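D-hydantoinase (Ralstonia pickettii, PDB 1NFG) probably catalyses the stereospecific hydrolysis of the cyclic amide bond of D-hydantoin derivatives, working with two zinc ions in each subunit. Local coordinates at residues Asp71-Ala76 against Ala105-Met110; Ser131-Leu136 against Leu164-Asp169; Met345-Gly350 against Thr359-Leu364; Ile401-Met406 against Asp411-Glu416. All coordinates share one frame; numbering follows the deposited sequence.

How the interactions relate
The four contacts follow one another along the chain, each closing its own loop; none crosses or encloses another. Interaction 1 joins helices 73-82 and 100-111 and brackets strand 85-93 of the TIM barrel. Interaction 2 brings helix 130-135 back against helix 161-174, closing the loop that holds Lys148, whose carbamate bridges the two zinc ions. Interaction 3 packs helix 343-352 on helix 358-372, on the far side of the chain's centre from interactions 1 and 2. Interaction 4 braces the long connection between antiparallel strands 390-400 and 419-429. Interactions 3 and 4 touch directly, Met346 lying against Ile401 and Tyr415.

Interaction 1. Residues Asp71-Ala76 against Ala105-Met110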
# COMPACT_ATOMS: atom_id res chain seq x y z
N ASP A 71 38.90 14.25 -12.71
CA ASP A 71 38.44 14.66 -14.02
C ASP A 71 38.13 16.14 -14.08
O ASP A 71 37.81 16.76 -13.07
CB ASP A 71 37.16 13.90 -14.44
CG ASP A 71 37.46 12.63 -15.19
OD1 ASP A 71 38.49 12.57 -15.90
OD2 ASP A 71 36.65 11.68 -15.09
N THR A 72 38.24 16.69 -15.28
CA THR A 72 37.94 18.10 -15.53
C THR A 72 36.86 18.07 -16.60
O THR A 72 36.51 17.01 -17.11
CB THR A 72 39.16 18.85 -16.09
OG1 THR A 72 39.59 18.24 -17.32
CG2 THR A 72 40.30 18.85 -15.09
N PHE A 73 36.32 19.23 -16.93
CA PHE A 73 35.29 19.30 -17.95
C PHE A 73 35.81 18.70 -19.27
O PHE A 73 35.05 18.14 -20.05
CB PHE A 73 34.87 20.75 -18.16
CG PHE A 73 33.40 20.96 -18.10
CD1 PHE A 73 32.59 20.62 -19.19
CD2 PHE A 73 32.80 21.50 -16.97
CE1 PHE A 73 31.21 20.83 -19.14
CE2 PHE A 73 31.43 21.71 -16.91
CZ PHE A 73 30.63 21.37 -18.00
N ALA A 74 37.12 18.81 -19.50
CA ALA A 74 37.73 18.30 -20.71
C ALA A 74 37.94 16.79 -20.71
O ALA A 74 37.58 16.11 -21.66
CB ALA A 74 39.06 18.99 -20.95
N THR A 75 38.53 16.26 -19.64
CA THR A 75 38.78 14.82 -19.55
C THR A 75 37.49 14.01 -19.48
O THR A 75 37.43 12.89 -20.00
CB THR A 75 39.61 14.47 -18.30
OG1 THR A 75 38.99 15.03 -17.13
CG2 THR A 75 41.02 14.99 -18.43
N ALA A 76 36.47 14.56 -18.84
CA ALA A 76 35.20 13.84 -18.71
C ALA A 76 34.43 13.79 -20.03
O ALA A 76 34.03 12.71 -20.46
CB ALA A 76 34.34 14.48 -17.62
N ALA A 105 29.10 31.76 -14.15
CA ALA A 105 30.30 32.33 -14.75
C ALA A 105 31.49 31.39 -14.50
O ALA A 105 32.29 31.14 -15.40
CB ALA A 105 30.59 33.70 -14.15
N LYS A 106 31.59 30.89 -13.28
CA LYS A 106 32.67 29.98 -12.93
C LYS A 106 32.60 28.71 -13.78
O LYS A 106 33.63 28.19 -14.23
CB LYS A 106 32.59 29.61 -11.45
CG LYS A 106 33.68 28.66 -11.00
CD LYS A 106 33.61 28.43 -9.50
CE LYS A 106 34.76 27.57 -9.01
NZ LYS A 106 34.81 27.54 -7.51
N TRP A 107 31.38 28.23 -14.00
CA TRP A 107 31.19 27.03 -14.79
C TRP A 107 31.59 27.29 -16.24
O TRP A 107 32.33 26.51 -16.83
CB TRP A 107 29.73 26.52 -14.68
CG TRP A 107 29.68 25.17 -14.03
CD1 TRP A 107 29.41 23.98 -14.64
CD2 TRP A 107 30.08 24.85 -12.69
NE1 TRP A 107 29.64 22.94 -13.78
CE2 TRP A 107 30.05 23.44 -12.57
CE3 TRP A 107 30.47 25.61 -11.59
CZ2 TRP A 107 30.41 22.78 -11.39
CZ3 TRP A 107 30.82 24.96 -10.41
CH2 TRP A 107 30.79 23.55 -10.32
N ASP A 108 31.12 28.41 -16.79
CA ASP A 108 31.49 28.76 -18.16
C ASP A 108 33.02 28.74 -18.28
O ASP A 108 33.56 28.28 -19.29
CB ASP A 108 30.97 30.15 -18.53
CG ASP A 108 29.47 30.18 -18.70
OD1 ASP A 108 28.91 29.19 -19.24
OD2 ASP A 108 28.84 31.20 -18.32
N GLY A 109 33.70 29.21 -17.25
CA GLY A 109 35.15 29.21 -17.30
C GLY A 109 35.68 27.81 -17.48
O GLY A 109 36.63 27.58 -18.23
N MET A 110 35.06 26.85 -16.80
CA MET A 110 35.49 25.46 -16.89
C MET A 110 35.08 24.75 -18.18
O MET A 110 35.84 23.96 -18.73
CB MET A 110 34.94 24.67 -15.70
CG MET A 110 35.47 25.10 -14.35
SD MET A 110 34.59 24.26 -13.01
CE MET A 110 33.30 25.42 -12.77
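Phe73 carries the whole of the meeting with Trp107 and Met110, and the residues around it show how a helix start can place such a ring. Asp71 comes first, its carboxylate fixed by Asn408, the backbone N of Ala409 and His314. At the next residue, Thr72, the helix begins with a capping box: Thr72 N donates to Thr75 OG1 (2.6 Å), and Thr75 N returns a nearly straight bond to Thr72 OG1 (3.2 Å, 175° at the hydrogen).

Phe73, in the first turn, has its N held by Glu61, and its ring meets Trp107 and Met110. Its CE2 lies 3.8 Å from Trp107 CD1, and CD1 and NE1 of the indole both come in at the phenyl edge, close to its plane. The two rings are steeply inclined, at 79°, and their centroids, taking the five-membered ring of Trp107, stand 5.8 Å apart. Nearer its root, Phe73 CB sits 3.4 Å from Met110 O, while Phe73 CD2 touches Met110 CB at 4.0 Å. These are successive helices of the TIM barrel, with strand 85-93 between them in the chain; Asp90 of that strand takes the hydrogen bond from Trp107 NE1. A bend at the thioether (chi3 -90°) brings Met110 CE over one face of the Trp107 ring. The indole is about 7 Å from the side chain of the zinc ligand His59.

Interaction 2. Residues Ser131-Leu136 against Leu164-Asp169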
# COMPACT_ATOMS: atom_id res chain seq x y z
N SER A 131 18.55 37.12 -1.80
CA SER A 131 18.96 37.52 -3.14
C SER A 131 19.17 36.30 -4.02
O SER A 131 18.72 36.27 -5.17
CB SER A 131 20.24 38.37 -3.09
OG SER A 131 21.31 37.67 -2.49
N VAL A 132 19.86 35.29 -3.48
CA VAL A 132 20.13 34.06 -4.22
C VAL A 132 18.83 33.47 -4.74
O VAL A 132 18.70 33.15 -5.93
CB VAL A 132 20.82 33.00 -3.35
CG1 VAL A 132 20.77 31.64 -4.04
CG2 VAL A 132 22.26 33.40 -3.09
N ILE A 133 17.86 33.32 -3.85
CA ILE A 133 16.58 32.77 -4.23
C ILE A 133 15.90 33.64 -5.28
O ILE A 133 15.21 33.14 -6.16
CB ILE A 133 15.69 32.60 -2.99
CG1 ILE A 133 16.12 31.32 -2.26
CG2 ILE A 133 14.21 32.56 -3.37
CD1 ILE A 133 15.36 31.04 -1.00
N GLU A 134 16.12 34.94 -5.19
CA GLU A 134 15.51 35.85 -6.14
C GLU A 134 16.17 35.68 -7.52
O GLU A 134 15.59 36.04 -8.54
CB GLU A 134 15.65 37.28 -5.63
CG GLU A 134 14.39 38.13 -5.80
CD GLU A 134 13.12 37.41 -5.35
OE1 GLU A 134 13.13 36.80 -4.25
OE2 GLU A 134 12.11 37.47 -6.08
N GLU A 135 17.38 35.11 -7.54
CA GLU A 135 18.09 34.88 -8.80
C GLU A 135 17.41 33.78 -9.63
O GLU A 135 17.57 33.72 -10.85
CB GLU A 135 19.54 34.46 -8.56
CG GLU A 135 20.50 35.57 -8.16
CD GLU A 135 21.95 35.10 -8.13
OE1 GLU A 135 22.60 35.04 -9.21
OE2 GLU A 135 22.44 34.78 -7.03
N LEU A 136 16.66 32.91 -8.96
CA LEU A 136 15.97 31.83 -9.65
C LEU A 136 14.95 32.42 -10.62
O LEU A 136 14.40 31.71 -11.46
CB LEU A 136 15.28 30.92 -8.63
CG LEU A 136 16.22 30.22 -7.64
CD1 LEU A 136 15.38 29.46 -6.63
CD2 LEU A 136 17.18 29.28 -8.37
N LEU A 164 13.52 24.38 0.53
CA LEU A 164 12.90 23.54 -0.50
C LEU A 164 11.55 24.11 -0.94
O LEU A 164 11.24 24.17 -2.14
CB LEU A 164 12.73 22.11 0.02
CG LEU A 164 12.14 21.04 -0.89
CD1 LEU A 164 12.75 21.13 -2.28
CD2 LEU A 164 12.38 19.67 -0.28
N LEU A 165 10.74 24.54 0.02
CA LEU A 165 9.45 25.12 -0.28
C LEU A 165 9.61 26.42 -1.07
O LEU A 165 8.83 26.71 -1.98
CB LEU A 165 8.68 25.38 1.02
CG LEU A 165 8.02 24.16 1.67
CD1 LEU A 165 7.82 24.38 3.16
CD2 LEU A 165 6.69 23.90 0.97
N LYS A 166 10.63 27.21 -0.72
CA LYS A 166 10.87 28.47 -1.42
C LYS A 166 11.34 28.19 -2.83
O LYS A 166 10.96 28.88 -3.78
CB LYS A 166 11.90 29.33 -0.66
CG LYS A 166 11.28 30.13 0.46
CD LYS A 166 12.24 31.11 1.12
CE LYS A 166 13.21 30.42 2.07
NZ LYS A 166 13.87 31.41 2.97
N THR A 167 12.18 27.16 -2.96
CA THR A 167 12.70 26.76 -4.27
C THR A 167 11.55 26.20 -5.11
O THR A 167 11.42 26.56 -6.28
CB THR A 167 13.78 25.68 -4.12
OG1 THR A 167 14.84 26.18 -3.30
CG2 THR A 167 14.35 25.31 -5.48
N LEU A 168 10.73 25.34 -4.53
CA LEU A 168 9.60 24.77 -5.26
C LEU A 168 8.71 25.90 -5.74
O LEU A 168 8.19 25.88 -6.86
CB LEU A 168 8.76 23.83 -4.37
CG LEU A 168 8.91 22.30 -4.37
CD1 LEU A 168 9.60 21.83 -5.64
CD2 LEU A 168 9.68 21.85 -3.16
N ASP A 169 8.53 26.91 -4.89
CA ASP A 169 7.69 28.04 -5.23
C ASP A 169 8.25 28.88 -6.38
O ASP A 169 7.50 29.29 -7.28
CB ASP A 169 7.47 28.90 -3.99
CG ASP A 169 6.46 29.99 -4.22
OD1 ASP A 169 6.84 31.05 -4.76
OD2 ASP A 169 5.27 29.79 -3.87
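Ile133 gives up the most surface here, and its partner is the hydrocarbon part of Lys166. The outermost methyl, Ile133 CD1, lies 3.8 Å from Lys166 CD, 3.8 Å from Lys166 CE and 3.9 Å from Lys166 CB, so one carbon rests in the curve of the lysine chain. That curve comes from the turn at chi3 (-77°), which folds Lys166 back past the methyl; the isoleucine meets it at about a right angle, with its CG1-CD1 branch extended (chi2 179°). A long charged side chain thus serves as an apolar surface through its methylenes.

The pairing belongs to the TIM barrel of the amidohydrolase family, where helix 161-174 leads into strand 178-180 and the short helix 130-135 lies against it. Between them the chain runs through Lys148, the carbamylated bridge between the two zinc ions, although the contact itself is far from the metals.

Three residues after Ile133, Leu136 makes a looser approach, its CD1 lying 4.4 Å from Thr167 CG2. The threonine offers this methyl while its OG1 is engaged with Thr163 O, inside its own helix. Lys170, the next turn of helix 161-174, touches both Ile133 and Leu136 and forms a salt bridge with Glu134. Elsewhere on that helix, Asp169 bonds to Tyr190 of a neighbouring subunit.

Interaction 3. Residues Met345-Gly350 against Thr359-Leu364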
# COMPACT_ATOMS: atom_id res chain seq x y z
N MET A 345 26.87 1.44 -22.49
CA MET A 345 27.16 0.01 -22.60
C MET A 345 26.50 -0.78 -21.49
O MET A 345 25.87 -1.81 -21.75
CB MET A 345 28.67 -0.24 -22.57
CG MET A 345 29.38 0.13 -23.87
SD MET A 345 31.14 -0.28 -23.81
CE MET A 345 31.75 1.03 -22.73
N MET A 346 26.62 -0.30 -20.26
CA MET A 346 26.04 -0.97 -19.11
C MET A 346 24.51 -1.06 -19.19
O MET A 346 23.93 -2.11 -18.95
CB MET A 346 26.45 -0.24 -17.83
CG MET A 346 27.93 -0.38 -17.51
SD MET A 346 28.38 -2.11 -17.22
CE MET A 346 28.95 -2.51 -18.76
N VAL A 347 23.86 0.05 -19.53
CA VAL A 347 22.41 0.04 -19.64
C VAL A 347 22.00 -0.87 -20.80
O VAL A 347 21.00 -1.59 -20.71
CB VAL A 347 21.85 1.46 -19.88
CG1 VAL A 347 20.37 1.40 -20.23
CG2 VAL A 347 22.07 2.31 -18.63
N TYR A 348 22.78 -0.83 -21.88
CA TYR A 348 22.51 -1.64 -23.06
C TYR A 348 22.52 -3.14 -22.75
O TYR A 348 21.81 -3.92 -23.41
CB TYR A 348 23.53 -1.35 -24.17
CG TYR A 348 23.25 -2.12 -25.45
CD1 TYR A 348 22.24 -1.72 -26.32
CD2 TYR A 348 23.96 -3.28 -25.76
CE1 TYR A 348 21.93 -2.46 -27.46
CE2 TYR A 348 23.66 -4.03 -26.89
CZ TYR A 348 22.64 -3.61 -27.74
OH TYR A 348 22.31 -4.37 -28.83
N GLN A 349 23.31 -3.57 -21.78
CA GLN A 349 23.35 -4.98 -21.45
C GLN A 349 21.96 -5.44 -21.02
O GLN A 349 21.64 -6.63 -21.08
CB GLN A 349 24.37 -5.25 -20.34
CG GLN A 349 25.78 -4.82 -20.70
CD GLN A 349 26.22 -5.37 -22.05
OE1 GLN A 349 26.42 -6.58 -22.21
NE2 GLN A 349 26.37 -4.48 -23.03
N GLY A 350 21.14 -4.50 -20.58
CA GLY A 350 19.80 -4.83 -20.15
C GLY A 350 18.93 -5.26 -21.31
O GLY A 350 17.98 -6.02 -21.13
N THR A 359 14.24 -0.62 -27.96
CA THR A 359 13.62 0.67 -28.15
C THR A 359 13.57 1.48 -26.85
O THR A 359 13.67 2.71 -26.88
CB THR A 359 12.21 0.46 -28.76
OG1 THR A 359 12.15 1.12 -30.02
CG2 THR A 359 11.11 0.97 -27.84
N GLN A 360 13.43 0.81 -25.71
CA GLN A 360 13.40 1.49 -24.42
C GLN A 360 14.80 1.99 -24.07
O GLN A 360 14.95 3.02 -23.41
CB GLN A 360 12.90 0.56 -23.31
CG GLN A 360 11.42 0.23 -23.40
CD GLN A 360 10.97 -0.74 -22.32
OE1 GLN A 360 11.58 -1.80 -22.13
NE2 GLN A 360 9.90 -0.39 -21.62
N PHE A 361 15.81 1.26 -24.52
CA PHE A 361 17.19 1.64 -24.28
C PHE A 361 17.38 3.10 -24.72
O PHE A 361 17.88 3.93 -23.96
CB PHE A 361 18.13 0.74 -25.07
CG PHE A 361 19.55 1.23 -25.11
CD1 PHE A 361 20.37 1.12 -23.98
CD2 PHE A 361 20.08 1.78 -26.27
CE1 PHE A 361 21.69 1.55 -24.02
CE2 PHE A 361 21.40 2.22 -26.31
CZ PHE A 361 22.21 2.10 -25.19
N VAL A 362 16.98 3.39 -25.95
CA VAL A 362 17.10 4.74 -26.49
C VAL A 362 16.25 5.73 -25.70
O VAL A 362 16.69 6.84 -25.41
CB VAL A 362 16.68 4.78 -27.99
CG1 VAL A 362 16.74 6.21 -28.52
CG2 VAL A 362 17.60 3.86 -28.79
N GLU A 363 15.03 5.33 -25.36
CA GLU A 363 14.15 6.21 -24.59
C GLU A 363 14.83 6.67 -23.30
O GLU A 363 14.90 7.86 -23.01
CB GLU A 363 12.84 5.48 -24.24
CG GLU A 363 12.01 6.19 -23.16
CD GLU A 363 10.86 5.35 -22.63
OE1 GLU A 363 10.97 4.10 -22.59
OE2 GLU A 363 9.84 5.94 -22.22
N LEU A 364 15.33 5.70 -22.55
CA LEU A 364 15.97 5.97 -21.26
C LEU A 364 17.32 6.64 -21.36
O LEU A 364 17.63 7.56 -20.60
CB LEU A 364 16.14 4.66 -20.50
CG LEU A 364 14.86 3.91 -20.13
CD1 LEU A 364 15.21 2.53 -19.60
CD2 LEU A 364 14.10 4.73 -19.10
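Tyr348 and Phe361 form the aromatic part of this contact, a T-shaped pair in which the tyrosine gives the edge and the phenylalanine the face. Tyr348 CD1 stands 3.8 Å above the plane of the Phe361 ring, over its centre; the ring planes are 82° apart and the centroids 5.2 Å. Phe361 CG is anti to its own backbone N, and this chi1 of 169° places the ring against Val347 and Tyr348. There it also lies beside the tyrosine's main chain, with Phe361 CE1 near Tyr348 N and CA.

Aliphatic packing complements the ring pair. Val347 CG1 reaches the edge of the Phe361 ring, near its plane, 3.8 Å from Phe361 CD1. One aromatic side chain is therefore met over a face by Tyr348 and along its rim by Val347. Further rings continue the cluster, Trp393 against Tyr348 and Phe50 of strand 48-58 against Phe361.

The polar bonds lie beside the contact rather than across it. Gln349 is one example: its NE2 donates to Met345 O at 3.0 Å, arriving tilted from the carbonyl plane, while Gln349 OE1 accepts from Lys421 N in strand 419-429. Gly350 pairs through its backbone with Ile356, in the short connection that turns the chain from one helix into the other.

With three buried side chains and no polar pairing between them, the two segments are held together mainly by apolar burial and close packing, probably with a modest attraction of the tyrosine C-H edge for the phenylalanine face.

Interaction 4. Residues Ile401-Met406 against Asp411-Glu416; sequences IEQTAM and DYSSYE
Gln403 lays its side chain along the backbone of Tyr412, with CG 3.5 Å from Tyr412 N and CD 3.4 Å from Tyr412 O. It leaves the main chain anti to N and then bends (chi2 52°), which brings OE1 to 3.3 Å from Ser413 CB. The amide nitrogen looks elsewhere, donating to Asn408 OD1 and Met410 O in the connection between the two segments.

The backbone of Gln403 is held from the other side of the contact by Glu416, whose OE1 accepts from Gln403 N at 2.8 Å. The bond is nearly straight (165°) and uses the syn side of the carboxylate, 16° out of its plane. It falls at the start of the 3-10 turn 403-405, where the N-H would be expected to favour the negative charge.

Both segments belong to the excursion between antiparallel strands 390-400 and 419-429; Ile401 still pairs through its backbone with Gly417 and His418. Ser413-Glu416 is a type I beta turn combined with an ST turn, Ser413 OG accepting from Tyr415 N while also bonded to Glu342.

Ile401 covers the last part of this turn. Its CB lies 3.5 Å from Tyr415 O, and its CD1 comes within 4.3 Å of Tyr415 CB. Glu416 OE2, the carboxylate's second oxygen, rests 3.3 Å from Glu402 CA and stays 4.9 Å from Glu402 OE1, a like charge.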
# COMPACT_ATOMS: atom_id res chain seq x y z
N ILE A 401 35.34 -4.46 -19.80
CA ILE A 401 35.61 -3.09 -19.40
C ILE A 401 36.82 -3.01 -18.48
O ILE A 401 36.83 -3.59 -17.40
CB ILE A 401 34.39 -2.46 -18.70
CG1 ILE A 401 33.23 -2.38 -19.70
CG2 ILE A 401 34.75 -1.08 -18.16
CD1 ILE A 401 32.06 -1.58 -19.22
N GLU A 402 37.84 -2.30 -18.94
CA GLU A 402 39.07 -2.12 -18.18
C GLU A 402 39.39 -0.64 -18.17
O GLU A 402 39.32 0.02 -19.21
CB GLU A 402 40.22 -2.89 -18.83
CG GLU A 402 39.86 -4.30 -19.22
CD GLU A 402 40.97 -4.96 -20.00
OE1 GLU A 402 41.92 -5.49 -19.38
OE2 GLU A 402 40.91 -4.94 -21.25
N GLN A 403 39.73 -0.11 -17.00
CA GLN A 403 40.05 1.30 -16.87
C GLN A 403 41.19 1.70 -17.79
O GLN A 403 41.23 2.84 -18.26
CB GLN A 403 40.41 1.63 -15.42
CG GLN A 403 40.65 3.10 -15.15
CD GLN A 403 39.50 3.97 -15.63
OE1 GLN A 403 38.41 3.47 -15.93
NE2 GLN A 403 39.73 5.28 -15.69
N THR A 404 42.10 0.77 -18.05
CA THR A 404 43.23 1.04 -18.93
C THR A 404 42.76 1.37 -20.33
O THR A 404 43.50 1.97 -21.11
CB THR A 404 44.19 -0.17 -19.01
OG1 THR A 404 43.49 -1.32 -19.51
CG2 THR A 404 44.77 -0.49 -17.64
N ALA A 405 41.54 0.98 -20.66
CA ALA A 405 40.98 1.24 -21.98
C ALA A 405 39.97 2.39 -21.97
O ALA A 405 39.47 2.79 -23.02
CB ALA A 405 40.33 -0.03 -22.52
N MET A 406 39.67 2.92 -20.79
CA MET A 406 38.73 4.03 -20.70
C MET A 406 39.44 5.32 -21.10
O MET A 406 40.65 5.34 -21.29
CB MET A 406 38.14 4.11 -19.30
CG MET A 406 37.29 2.90 -18.95
SD MET A 406 36.05 2.52 -20.24
CE MET A 406 34.76 3.58 -19.75
N ASP A 411 41.70 6.57 -11.87
CA ASP A 411 42.59 5.43 -11.67
C ASP A 411 41.86 4.09 -11.51
O ASP A 411 42.47 3.09 -11.16
CB ASP A 411 43.52 5.68 -10.48
CG ASP A 411 42.77 5.95 -9.18
OD1 ASP A 411 41.68 6.58 -9.24
OD2 ASP A 411 43.27 5.54 -8.11
N TYR A 412 40.56 4.09 -11.78
CA TYR A 412 39.76 2.87 -11.71
C TYR A 412 38.39 3.05 -12.35
O TYR A 412 37.94 4.17 -12.59
CB TYR A 412 39.59 2.39 -10.26
CG TYR A 412 38.53 3.11 -9.46
CD1 TYR A 412 38.81 4.32 -8.82
CD2 TYR A 412 37.24 2.59 -9.35
CE1 TYR A 412 37.83 4.99 -8.08
CE2 TYR A 412 36.25 3.25 -8.62
CZ TYR A 412 36.55 4.45 -7.98
OH TYR A 412 35.57 5.10 -7.26
N SER A 413 37.73 1.93 -12.62
CA SER A 413 36.39 1.92 -13.20
C SER A 413 35.44 1.19 -12.24
O SER A 413 35.83 0.21 -11.61
CB SER A 413 36.37 1.22 -14.55
OG SER A 413 35.04 1.09 -15.02
N SER A 414 34.21 1.68 -12.14
CA SER A 414 33.22 1.07 -11.26
C SER A 414 32.77 -0.26 -11.84
O SER A 414 32.20 -1.10 -11.14
CB SER A 414 32.01 1.99 -11.11
OG SER A 414 32.40 3.28 -10.68
N TYR A 415 33.05 -0.45 -13.12
CA TYR A 415 32.66 -1.66 -13.83
C TYR A 415 33.86 -2.45 -14.33
O TYR A 415 33.79 -3.14 -15.34
CB TYR A 415 31.74 -1.27 -14.98
CG TYR A 415 30.63 -0.37 -14.52
CD1 TYR A 415 29.53 -0.88 -13.82
CD2 TYR A 415 30.73 1.02 -14.67
CE1 TYR A 415 28.55 -0.03 -13.29
CE2 TYR A 415 29.75 1.87 -14.14
CZ TYR A 415 28.67 1.34 -13.45
OH TYR A 415 27.71 2.18 -12.93
N GLU A 416 34.97 -2.34 -13.60
CA GLU A 416 36.18 -3.05 -13.97
C GLU A 416 35.89 -4.55 -13.98
O GLU A 416 35.37 -5.10 -13.01
CB GLU A 416 37.29 -2.74 -12.96
CG GLU A 416 38.62 -3.42 -13.25
CD GLU A 416 39.28 -2.91 -14.52
OE1 GLU A 416 39.39 -1.68 -14.68
OE2 GLU A 416 39.69 -3.76 -15.35